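Local structure of phosphoserine phosphatase RsbX (Bacillus subtilis, 3W42) at residues E64-E69 with I75-Q80; R111-S116 with P161-H166; E120-L125 with K139-T144. The protein dephosphorylates the phosphoserine of RsbS as a PPM-type, manganese-binding phosphatase, and so acts as a negative regulator of sigma-B in the general stress response. All coordinates share one frame; numbering follows the deposited sequence. Where two conformers were deposited one is given.

Interaction 1 of 3, residues E64-E69 with I75-Q80; sequences ENYASE and IERCNQ
Tyr66 and Arg77 face each other with their CA atoms 8.8 Å apart, where the chain leaves helix 49-65, makes a type I turn from Tyr66 to Glu69 and comes back as helix 71-81. The turn is closed by a backbone hydrogen bond from Glu69 N to Tyr66 O, and it brings the side chains of both its end residues to one arginine. Arg77, extended from CG to NE, lays its guanidinium flat on the Tyr66 ring, planes 7° apart and CZ 3.6 Å from the ring centroid, a stacked cation-pi pair. Its CD sits over the same face in a CH-pi contact. Glu69 takes the edge in a side-on, two-pronged salt bridge, its carboxylate twisted 38° from the guanidinium: Arg77 NE gives an almost straight hydrogen bond to Glu69 OE1 (2.9 Å), and Arg77 NH2 another to the syn lone pair of Glu69 OE2 (2.8 Å). Tyrosine offers a flat pi face to the planar cation, glutamate two oxygens to two N-H groups. Glu69 OE1 is also hydrogen-bonded to Ser73 OG, which probably helps hold the carboxylate. Gripped by face and edge, the guanidinium should be restricted in rotation, and the paired charges probably stiffen the turn between helices 49-65 and 71-81.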
# COMPACT_ATOMS: atom_id res chain seq x y z
N GLU A 64 -7.85 5.49 -8.47
CA GLU A 64 -9.22 5.08 -8.74
C GLU A 64 -9.57 5.32 -10.18
O GLU A 64 -10.15 4.43 -10.85
CB GLU A 64 -10.19 5.85 -7.85
CG GLU A 64 -11.61 5.48 -8.19
CD GLU A 64 -12.61 6.09 -7.30
OE1 GLU A 64 -12.35 7.10 -6.62
OE2 GLU A 64 -13.74 5.56 -7.23
N ASN A 65 -9.28 6.48 -10.71
CA ASN A 65 -9.67 6.91 -12.06
C ASN A 65 -9.00 6.16 -13.17
O ASN A 65 -9.59 5.97 -14.20
CB ASN A 65 -9.42 8.42 -12.25
CG ASN A 65 -10.21 8.94 -13.40
OD1 ASN A 65 -9.64 9.29 -14.37
ND2 ASN A 65 -11.55 8.87 -13.32
N TYR A 66 -7.76 5.79 -12.93
CA TYR A 66 -6.88 5.20 -13.96
C TYR A 66 -6.52 3.78 -13.63
O TYR A 66 -5.53 3.27 -14.16
CB TYR A 66 -5.71 6.08 -14.22
CG TYR A 66 -6.13 7.41 -14.86
CD1 TYR A 66 -6.58 7.48 -16.12
CD2 TYR A 66 -6.15 8.60 -14.08
CE1 TYR A 66 -7.01 8.72 -16.66
CE2 TYR A 66 -6.58 9.80 -14.60
CZ TYR A 66 -7.00 9.87 -15.90
OH TYR A 66 -7.45 11.02 -16.45
N ALA A 67 -7.33 3.10 -12.82
CA ALA A 67 -7.05 1.76 -12.30
C ALA A 67 -6.75 0.77 -13.43
O ALA A 67 -6.08 -0.22 -13.20
CB ALA A 67 -8.18 1.28 -11.51
N SER A 68 -7.39 0.93 -14.59
CA SER A 68 -7.16 -0.05 -15.68
C SER A 68 -5.81 0.08 -16.33
O SER A 68 -5.39 -0.86 -17.03
CB SER A 68 -8.25 0.08 -16.79
OG SER A 68 -8.09 1.27 -17.51
N GLU A 69 -5.10 1.17 -16.11
CA GLU A 69 -3.76 1.33 -16.71
C GLU A 69 -2.73 0.49 -15.99
O GLU A 69 -2.93 0.05 -14.85
CB GLU A 69 -3.36 2.83 -16.71
CG GLU A 69 -4.32 3.67 -17.58
CD GLU A 69 -3.90 5.13 -17.76
OE1 GLU A 69 -2.88 5.56 -17.16
OE2 GLU A 69 -4.61 5.80 -18.55
N ILE A 75 1.51 5.53 -11.84
CA ILE A 75 2.42 6.26 -10.97
C ILE A 75 2.96 7.50 -11.64
O ILE A 75 3.20 8.50 -10.96
CB ILE A 75 3.52 5.32 -10.41
CG1 ILE A 75 3.99 5.92 -9.06
CG2 ILE A 75 4.61 5.12 -11.38
CD1 ILE A 75 4.96 4.92 -8.30
N GLU A 76 3.11 7.47 -12.98
CA GLU A 76 3.58 8.69 -13.66
C GLU A 76 2.51 9.78 -13.66
O GLU A 76 2.88 10.95 -13.52
CB GLU A 76 4.05 8.32 -15.08
CG GLU A 76 4.34 9.53 -15.91
CD GLU A 76 5.38 10.50 -15.39
OE1 GLU A 76 6.18 10.15 -14.37
OE2 GLU A 76 5.44 11.60 -15.95
N ARG A 77 1.24 9.42 -13.79
CA ARG A 77 0.22 10.42 -13.61
C ARG A 77 0.30 11.03 -12.22
O ARG A 77 0.08 12.24 -12.03
CB ARG A 77 -1.19 9.82 -13.81
CG ARG A 77 -1.48 9.37 -15.22
CD ARG A 77 -2.92 8.87 -15.33
NE ARG A 77 -3.27 8.39 -16.64
CZ ARG A 77 -3.76 9.13 -17.63
NH1 ARG A 77 -3.87 10.44 -17.53
NH2 ARG A 77 -4.14 8.53 -18.76
N CYS A 78 0.50 10.16 -11.23
CA CYS A 78 0.66 10.62 -9.85
C CYS A 78 1.84 11.58 -9.73
O CYS A 78 1.71 12.66 -9.14
CB CYS A 78 0.85 9.46 -8.91
SG CYS A 78 -0.64 8.42 -8.74
N ASN A 79 2.98 11.23 -10.35
CA ASN A 79 4.12 12.11 -10.30
C ASN A 79 3.82 13.50 -10.91
O ASN A 79 4.15 14.52 -10.34
CB ASN A 79 5.27 11.46 -11.07
CG ASN A 79 6.57 12.15 -10.83
OD1 ASN A 79 6.89 12.52 -9.73
ND2 ASN A 79 7.29 12.43 -11.93
N GLN A 80 3.16 13.48 -12.07
CA GLN A 80 2.81 14.80 -12.68
C GLN A 80 1.90 15.63 -11.82
O GLN A 80 2.05 16.86 -11.76
CB GLN A 80 2.19 14.59 -14.07
CG GLN A 80 3.26 14.08 -15.07
CD GLN A 80 2.83 14.11 -16.45
OE1 GLN A 80 2.16 15.06 -16.88
NE2 GLN A 80 3.19 13.07 -17.19

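Interaction 2 of 3, residues R111-S116 with P161-H166; sequences RFILHS and PDIRSH
Ile113 on strand 111-115 points its side chain at the start of helix 163-169, where it meets Ile163 and the aliphatic part of Arg164. From CB the side chain forks. The CG1 branch lies beside the backbone N, anti to the carbonyl carbon (chi1 -55°), and its CG1 touches Ile163 CG2 at 3.7 Å. At the tip of that branch, Ile113 CD1 meets the same methyl, Ile163 CG2, at 3.8 Å, so one methyl of the helix rests against two successive carbons of the strand residue. The other branch, Ile113 CG2, turns to the next helix residue and meets Arg164 CG at 4.1 Å, the two side chains crossing at about a right angle. A beta-branched isoleucine suits this place because its two arms can serve two consecutive helix residues at once. On the helix, Ile163 puts CG1 anti to its backbone N (chi1 -169°), and CG2 is the branch presented to the strand. It is CG of Arg164, not its charged end, that meets the isoleucine. Further along, His115 ND1 comes no nearer than 4.4 Å to Arg164 O, a loose contact. Asp162 occupies the N-cap, its OD1 accepting a weak capping bond from Ser165 N, while Ser165 OG gives a 2.7 Å hydrogen bond to Asp162 O, in the carbonyl plane. In the fold, helix 163-169 packs on the outer face of the six-stranded sheet of the alpha-beta-beta-alpha sandwich. Strand 111-115 runs between strands 150-154 and 121-122. Ile152 of the former touches both isoleucines, as does Tyr123, just beyond the latter, and Leu167, one turn further along the helix, adds to the apolar contacts of Ile113 and also touches His115.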
# COMPACT_ATOMS: atom_id res chain seq x y z
N ARG A 111 6.16 0.63 2.15
CA ARG A 111 6.74 -0.70 2.00
C ARG A 111 5.70 -1.73 1.60
O ARG A 111 4.54 -1.63 1.97
CB ARG A 111 7.40 -1.13 3.27
CG ARG A 111 8.51 -0.16 3.84
CD ARG A 111 9.53 0.19 2.86
NE ARG A 111 10.33 -0.94 2.43
CZ ARG A 111 11.41 -1.43 3.07
NH1 ARG A 111 11.90 -0.76 4.13
NH2 ARG A 111 12.02 -2.51 2.59
N PHE A 112 6.14 -2.73 0.87
CA PHE A 112 5.32 -3.84 0.43
C PHE A 112 6.07 -5.12 0.70
O PHE A 112 7.26 -5.26 0.36
CB PHE A 112 5.05 -3.73 -1.09
CG PHE A 112 4.36 -4.89 -1.73
CD1 PHE A 112 3.21 -5.49 -1.22
CD2 PHE A 112 4.78 -5.36 -2.99
CE1 PHE A 112 2.56 -6.49 -1.91
CE2 PHE A 112 4.15 -6.36 -3.67
CZ PHE A 112 3.02 -6.95 -3.13
N ILE A 113 5.39 -6.08 1.35
CA ILE A 113 5.94 -7.38 1.64
C ILE A 113 4.90 -8.42 1.27
O ILE A 113 3.76 -8.33 1.76
CB ILE A 113 6.31 -7.53 3.20
CG1 ILE A 113 7.25 -6.40 3.66
CG2 ILE A 113 6.91 -8.92 3.38
CD1 ILE A 113 6.60 -5.17 4.17
N LEU A 114 5.25 -9.38 0.44
CA LEU A 114 4.36 -10.49 0.07
C LEU A 114 5.06 -11.78 0.50
O LEU A 114 6.17 -12.08 0.08
CB LEU A 114 4.00 -10.44 -1.40
CG LEU A 114 3.00 -11.55 -1.89
CD1 LEU A 114 2.04 -11.00 -2.99
CD2 LEU A 114 3.70 -12.86 -2.24
N HIS A 115 4.40 -12.52 1.37
CA HIS A 115 4.87 -13.78 1.97
C HIS A 115 4.20 -14.92 1.27
O HIS A 115 3.00 -14.99 1.18
CB HIS A 115 4.45 -13.84 3.48
CG HIS A 115 4.75 -15.16 4.14
ND1 HIS A 115 5.99 -15.56 4.56
CD2 HIS A 115 3.97 -16.24 4.29
CE1 HIS A 115 5.96 -16.81 4.98
NE2 HIS A 115 4.73 -17.26 4.78
N SER A 116 5.02 -15.86 0.79
CA SER A 116 4.61 -17.05 0.09
C SER A 116 4.56 -18.22 1.08
O SER A 116 5.47 -18.34 1.89
CB SER A 116 5.72 -17.27 -0.97
OG SER A 116 5.38 -18.36 -1.77
N PRO A 161 9.59 -4.92 13.85
CA PRO A 161 10.92 -5.56 13.66
C PRO A 161 10.95 -6.62 12.56
O PRO A 161 11.89 -6.66 11.84
CB PRO A 161 11.25 -6.14 15.02
CG PRO A 161 10.48 -5.34 15.98
CD PRO A 161 9.17 -4.96 15.24
N ASP A 162 9.97 -7.47 12.49
CA ASP A 162 9.94 -8.61 11.66
C ASP A 162 8.58 -8.85 11.05
O ASP A 162 7.82 -9.75 11.43
CB ASP A 162 10.41 -9.86 12.42
CG ASP A 162 10.48 -11.12 11.61
OD1 ASP A 162 10.37 -11.09 10.39
OD2 ASP A 162 10.85 -12.18 12.22
N ILE A 163 8.21 -8.01 10.09
CA ILE A 163 6.89 -8.10 9.49
C ILE A 163 6.56 -9.42 8.89
O ILE A 163 5.43 -9.88 8.91
CB ILE A 163 6.67 -6.91 8.53
CG1 ILE A 163 5.24 -6.77 8.05
CG2 ILE A 163 7.62 -7.02 7.29
CD1 ILE A 163 4.30 -6.53 9.14
N ARG A 164 7.57 -10.07 8.31
CA ARG A 164 7.35 -11.36 7.66
C ARG A 164 6.77 -12.35 8.65
O ARG A 164 5.95 -13.16 8.28
CB ARG A 164 8.68 -11.88 7.13
CG ARG A 164 9.18 -11.24 5.87
CD ARG A 164 10.53 -11.86 5.53
NE ARG A 164 11.04 -11.37 4.27
CZ ARG A 164 12.30 -11.43 3.88
NH1 ARG A 164 13.21 -12.01 4.66
NH2 ARG A 164 12.63 -10.94 2.68
N SER A 165 7.22 -12.32 9.89
CA SER A 165 6.73 -13.27 10.87
C SER A 165 5.22 -13.11 11.13
O SER A 165 4.53 -14.08 11.35
CB SER A 165 7.55 -13.16 12.17
OG SER A 165 7.29 -11.98 12.92
N HIS A 166 4.75 -11.84 11.14
CA HIS A 166 3.36 -11.62 11.37
C HIS A 166 2.54 -12.18 10.21
O HIS A 166 1.45 -12.74 10.40
CB HIS A 166 3.09 -10.10 11.55
CG HIS A 166 3.71 -9.56 12.79
ND1 HIS A 166 2.98 -9.49 13.95
CD2 HIS A 166 4.94 -9.10 13.03
CE1 HIS A 166 3.78 -8.99 14.88
NE2 HIS A 166 4.98 -8.73 14.37

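Interaction 3 of 3, residues E120-L125 with K139-T144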
# COMPACT_ATOMS: atom_id res chain seq x y z
N GLU A 120 9.21 -18.03 0.65
CA GLU A 120 9.71 -16.97 -0.21
C GLU A 120 9.01 -15.65 0.10
O GLU A 120 7.85 -15.59 0.51
CB GLU A 120 9.42 -17.44 -1.64
CG GLU A 120 9.57 -16.52 -2.82
CD GLU A 120 9.14 -17.27 -4.12
OE1 GLU A 120 9.84 -18.27 -4.47
OE2 GLU A 120 8.12 -16.88 -4.76
N SER A 121 9.76 -14.63 0.24
CA SER A 121 9.03 -13.37 0.38
C SER A 121 9.51 -12.46 -0.75
O SER A 121 10.72 -12.46 -1.15
CB SER A 121 9.37 -12.78 1.73
OG SER A 121 10.77 -12.50 1.83
N PHE A 122 8.63 -11.64 -1.22
CA PHE A 122 8.95 -10.48 -2.05
C PHE A 122 8.96 -9.30 -1.11
O PHE A 122 7.93 -8.99 -0.50
CB PHE A 122 7.94 -10.32 -3.14
CG PHE A 122 8.23 -9.10 -4.01
CD1 PHE A 122 9.44 -8.95 -4.64
CD2 PHE A 122 7.33 -8.03 -4.06
CE1 PHE A 122 9.76 -7.80 -5.39
CE2 PHE A 122 7.59 -6.92 -4.88
CZ PHE A 122 8.80 -6.81 -5.56
N TYR A 123 10.09 -8.62 -0.98
CA TYR A 123 10.27 -7.59 0.03
C TYR A 123 11.28 -6.60 -0.53
O TYR A 123 12.44 -6.51 -0.08
CB TYR A 123 10.75 -8.17 1.37
CG TYR A 123 10.63 -7.22 2.56
CD1 TYR A 123 10.35 -5.86 2.52
CD2 TYR A 123 10.75 -7.81 3.80
CE1 TYR A 123 10.26 -5.12 3.77
CE2 TYR A 123 10.69 -7.11 5.01
CZ TYR A 123 10.44 -5.74 4.96
OH TYR A 123 10.30 -4.92 6.09
N PRO A 124 10.86 -5.82 -1.51
CA PRO A 124 11.77 -4.89 -2.12
C PRO A 124 12.29 -3.83 -1.15
O PRO A 124 11.56 -3.37 -0.29
CB PRO A 124 10.96 -4.26 -3.27
CG PRO A 124 9.57 -4.43 -2.84
CD PRO A 124 9.53 -5.75 -2.14
N LEU A 125 13.50 -3.38 -1.38
CA LEU A 125 14.01 -2.23 -0.66
C LEU A 125 13.28 -1.00 -1.10
O LEU A 125 12.79 -0.88 -2.23
CB LEU A 125 15.49 -2.03 -0.98
CG LEU A 125 16.38 -3.11 -0.43
CD1 LEU A 125 17.80 -2.67 -0.78
CD2 LEU A 125 16.10 -3.31 1.11
N LYS A 139 10.75 1.44 -11.53
CA LYS A 139 11.00 0.02 -11.54
C LYS A 139 9.65 -0.69 -11.36
O LYS A 139 8.94 -0.36 -10.40
CB LYS A 139 12.04 -0.33 -10.45
CG LYS A 139 12.19 -1.69 -10.09
CD LYS A 139 12.67 -2.47 -11.27
CE LYS A 139 12.85 -3.95 -10.88
NZ LYS A 139 13.44 -4.77 -11.99
N THR A 140 9.19 -1.46 -12.28
CA THR A 140 8.00 -2.23 -12.09
C THR A 140 8.36 -3.67 -11.90
O THR A 140 9.12 -4.26 -12.71
CB THR A 140 7.06 -2.05 -13.28
OG1 THR A 140 6.65 -0.68 -13.33
CG2 THR A 140 5.82 -3.00 -13.12
N HIS A 141 7.78 -4.31 -10.91
CA HIS A 141 7.95 -5.76 -10.66
C HIS A 141 6.71 -6.47 -11.12
O HIS A 141 5.58 -6.05 -10.86
CB HIS A 141 8.15 -6.07 -9.16
CG HIS A 141 8.48 -7.50 -8.79
ND1 HIS A 141 9.75 -7.99 -8.94
CD2 HIS A 141 7.75 -8.52 -8.25
CE1 HIS A 141 9.79 -9.25 -8.53
NE2 HIS A 141 8.60 -9.58 -8.08
N THR A 142 6.91 -7.57 -11.81
CA THR A 142 5.84 -8.46 -12.27
C THR A 142 6.18 -9.87 -11.81
O THR A 142 7.26 -10.34 -12.12
CB THR A 142 5.75 -8.43 -13.85
OG1 THR A 142 5.57 -7.08 -14.27
CG2 THR A 142 4.64 -9.33 -14.36
N ALA A 143 5.29 -10.55 -11.12
CA ALA A 143 5.54 -11.87 -10.64
C ALA A 143 4.25 -12.63 -10.46
O ALA A 143 3.20 -12.09 -10.28
CB ALA A 143 6.35 -11.84 -9.36
N THR A 144 4.38 -13.96 -10.40
CA THR A 144 3.29 -14.86 -10.05
C THR A 144 3.31 -15.10 -8.56
O THR A 144 4.36 -15.27 -7.97
CB THR A 144 3.51 -16.18 -10.83
OG1 THR A 144 3.54 -15.84 -12.22
CG2 THR A 144 2.44 -17.22 -10.60
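Phe122 lays its ring over the imidazole of His141 in an offset stack. The fold is the alpha-beta-beta-alpha sandwich of PPM-type phosphatases, and in this protein the stack joins edge strands of its two sheets: strand 121-122 ends the six-stranded sheet and strand 140-144 the five-stranded one. Their backbones stay well apart, Phe122 CA being 9.3 Å from Ala143 CA, and the rings span the gap. The side chains arrive from opposite directions, each with CG anti to the backbone N (chi1 179° for Phe122, -173° for His141), and overlap, in the His141 conformer described, with centroids 3.8 Å apart and planes only 13° from parallel. The overlap lies toward the rim of the phenyl ring, while Phe122 CE1 sits over the centre of the imidazole. Pro124 CD packs over the centre of the opposite face of Phe122, so the phenyl ring is held between proline and histidine. Flat aromatic groups suit this margin: they join the two sheets through a broad face where the main chains are too far apart to pair. His141 is tied into its own sheet by backbone hydrogen bonding to Tyr104. Within the stack, Phe122 CE1 lies 3.4 Å from His141 NE2, and Phe122 CZ approaches His141 CG to 3.3 Å.

How the interactions relate
Interactions 2 and 3 adjoin, with centres about 12 Å apart. Strand 111-115 supplies one side of interaction 2, and its neighbour 121-122 one side of interaction 3. Leu114 O meets Phe122 N at 2.8 Å, a probable backbone hydrogen bond, and just past the end of strand 121-122 Arg111 NH2 is hydrogen-bonded to Pro124 O at 3.0 Å. Through this sheet the helix packing of interaction 2 is linked to the inter-sheet stack of interaction 3. Interaction 1 stands apart on the helical layer of the other sheet, its centre about 20 Å from that of interaction 3 and about 26 Å from that of interaction 2. Manganese is bound by Asp44, Asp156 and Asp189; none of the three lies in these segments, and the contacts are probably structural.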